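3-oxoacyl-[acyl-carrier-protein] reductase (Sinorhizobium meliloti, PDB 3U9L) is probably an NADPH-dependent reductase of the short-chain dehydrogenase/reductase family that reduces 3-oxoacyl groups carried on acyl carrier protein. Local coordinates at residues R76-D79 and Q80-E84. Numbering follows the deposited sequence.
Sequences RAID and QIIGE
Ile78 and Ile82, one helical turn apart, run alongside each other in a common direction, a compact example of how i to i+4 spacing sorts side chains onto the faces of an amphipathic helix. The branch methyl CG2 of Ile78 meets CG1 of Ile82 at 4.1 Å. In Ile82, CG1 stands beside the backbone N (chi1 -63°), which brings it back over the preceding turn, 3.3 Å from the carbonyl O of Ile78. Ile81 does much the same one residue earlier, its CG1 lying 3.5 Å from Ala77 O.

Toward the exposed side, Arg76 and the partly exposed Gln80 are also one turn apart. The Arg76 chain runs extended from CG to NE. As modelled, NE2 of Gln80 sits over a face of the Arg76 guanidinium, but implausibly close and donor against donor, so the placement of the amide against this group is doubtful as a whole.

Beneath these side chains runs the alpha-helical backbone pattern. Gln80 N, Ile82 N and Gly83 N donate hydrogen bonds to Arg76 O, Ile78 O and Asp79 O, respectively, each the carbonyl four residues back; the link from Ile81 N to Ala77 O is weak, at 3.3 Å.

All this belongs to helix 71-85 of the Rossmann-type SDR fold, following strand 61-65 at one margin of the parallel sheet. Ala77, Gln80 and Ile81 rest on Leu64 of that strand, Ile78 and Ile81 reach Leu9 of strand 7-10, and Ile78 and Ile82 pack against His132 of helix 108-136.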
ATOM      1  N   ARG A  76      -4.748  -0.496  26.915  1.00 28.73           N
ATOM      2  CA  ARG A  76      -4.514  -1.156  28.177  1.00 28.50           C
ATOM      3  C   ARG A  76      -3.089  -1.629  28.279  1.00 29.39           C
ATOM      4  O   ARG A  76      -2.445  -1.446  29.303  1.00 29.50           O
ATOM      5  CB  ARG A  76      -5.474  -2.350  28.304  1.00 32.11           C
ATOM      6  CG  ARG A  76      -5.437  -3.008  29.689  1.00 39.14           C
ATOM      7  CD  ARG A  76      -6.351  -4.257  29.763  1.00 44.27           C
ATOM      8  NE  ARG A  76      -6.214  -4.950  31.054  1.00 53.05           N
ATOM      9  CZ  ARG A  76      -5.267  -5.851  31.331  1.00 51.37           C
ATOM     10  NH1 ARG A  76      -4.357  -6.182  30.403  1.00 51.51           N
ATOM     11  NH2 ARG A  76      -5.226  -6.418  32.537  1.00 51.83           N
ATOM     12  N   ALA A  77      -2.608  -2.291  27.224  1.00 29.26           N
ATOM     13  CA  ALA A  77      -1.272  -2.894  27.254  1.00 28.13           C
ATOM     14  C   ALA A  77      -0.195  -1.817  27.318  1.00 27.35           C
ATOM     15  O   ALA A  77       0.836  -2.016  27.931  1.00 27.18           O
ATOM     16  CB  ALA A  77      -1.072  -3.724  26.024  1.00 25.02           C
ATOM     17  N   ILE A  78      -0.409  -0.699  26.622  1.00 26.53           N
ATOM     18  CA  ILE A  78       0.561   0.404  26.651  1.00 25.86           C
ATOM     19  C   ILE A  78       0.560   1.044  28.027  1.00 26.60           C
ATOM     20  O   ILE A  78       1.611   1.343  28.572  1.00 25.68           O
ATOM     21  CB  ILE A  78       0.243   1.486  25.590  1.00 25.42           C
ATOM     22  CG1 ILE A  78       0.401   0.903  24.183  1.00 25.63           C
ATOM     23  CG2 ILE A  78       1.107   2.787  25.805  1.00 25.33           C
ATOM     24  CD1 ILE A  78       1.718   0.370  23.886  1.00 23.47           C
ATOM     25  N   ASP A  79      -0.623   1.302  28.578  1.00 27.28           N
ATOM     26  CA  ASP A  79      -0.694   1.745  29.981  1.00 28.59           C
ATOM     27  C   ASP A  79       0.004   0.828  30.976  1.00 28.33           C
ATOM     28  O   ASP A  79       0.619   1.321  31.933  1.00 27.04           O
ATOM     29  CB  ASP A  79      -2.131   1.911  30.386  1.00 30.37           C
ATOM     30  CG  ASP A  79      -2.760   3.036  29.667  1.00 34.85           C
ATOM     31  OD1 ASP A  79      -1.992   3.979  29.294  1.00 37.62           O
ATOM     32  OD2 ASP A  79      -3.991   3.002  29.472  1.00 36.26           O
ATOM     33  N   GLN A  80      -0.062  -0.497  30.752  1.00 27.60           N
ATOM     34  CA  GLN A  80       0.681  -1.392  31.669  1.00 30.39           C
ATOM     35  C   GLN A  80       2.205  -1.194  31.658  1.00 27.69           C
ATOM     36  O   GLN A  80       2.843  -1.093  32.710  1.00 27.83           O
ATOM     37  CB  GLN A  80       0.319  -2.864  31.455  1.00 31.81           C
ATOM     38  CG  GLN A  80      -0.993  -3.209  32.162  1.00 36.46           C
ATOM     39  CD  GLN A  80      -1.597  -4.530  31.687  1.00 44.87           C
ATOM     40  OE1 GLN A  80      -1.033  -5.222  30.829  1.00 43.19           O
ATOM     41  NE2 GLN A  80      -2.770  -4.880  32.238  1.00 49.08           N
ATOM     42  N   ILE A  81       2.772  -1.144  30.458  1.00 26.32           N
ATOM     43  CA  ILE A  81       4.187  -0.915  30.273  1.00 25.59           C
ATOM     44  C   ILE A  81       4.613   0.435  30.849  1.00 26.39           C
ATOM     45  O   ILE A  81       5.587   0.530  31.576  1.00 28.14           O
ATOM     46  CB  ILE A  81       4.567  -0.989  28.769  1.00 25.24           C
ATOM     47  CG1 ILE A  81       4.343  -2.429  28.253  1.00 27.28           C
ATOM     48  CG2 ILE A  81       6.016  -0.584  28.578  1.00 24.53           C
ATOM     49  CD1 ILE A  81       4.631  -2.629  26.773  1.00 24.69           C
ATOM     50  N   ILE A  82       3.884   1.480  30.532  1.00 25.71           N
ATOM     51  CA  ILE A  82       4.263   2.826  31.017  1.00 27.51           C
ATOM     52  C   ILE A  82       4.151   2.910  32.561  1.00 27.70           C
ATOM     53  O   ILE A  82       5.087   3.297  33.229  1.00 26.78           O
ATOM     54  CB  ILE A  82       3.422   3.898  30.306  1.00 28.02           C
ATOM     55  CG1 ILE A  82       3.720   3.858  28.788  1.00 24.26           C
ATOM     56  CG2 ILE A  82       3.626   5.317  30.948  1.00 25.64           C
ATOM     57  CD1 ILE A  82       5.132   4.325  28.403  1.00 23.12           C
ATOM     58  N   GLY A  83       3.044   2.429  33.120  1.00 29.36           N
ATOM     59  CA  GLY A  83       2.926   2.312  34.578  1.00 30.99           C
ATOM     60  C   GLY A  83       4.033   1.512  35.248  1.00 30.86           C
ATOM     61  O   GLY A  83       4.426   1.797  36.348  1.00 33.88           O
ATOM     62  N   GLU A  84       4.549   0.498  34.570  1.00 32.33           N
ATOM     63  CA  GLU A  84       5.632  -0.306  35.126  1.00 30.81           C
ATOM     64  C   GLU A  84       7.024   0.294  34.902  1.00 32.33           C
ATOM     65  O   GLU A  84       7.850   0.276  35.811  1.00 31.32           O
ATOM     66  CB  GLU A  84       5.613  -1.699  34.520  1.00 32.37           C
ATOM     67  CG  GLU A  84       6.758  -2.557  34.959  1.00 32.51           C
ATOM     68  CD  GLU A  84       6.552  -3.127  36.389  1.00 39.34           C
ATOM     69  OE1 GLU A  84       5.485  -2.846  37.036  1.00 38.35           O
ATOM     70  OE2 GLU A  84       7.459  -3.881  36.845  1.00 40.96           O
TER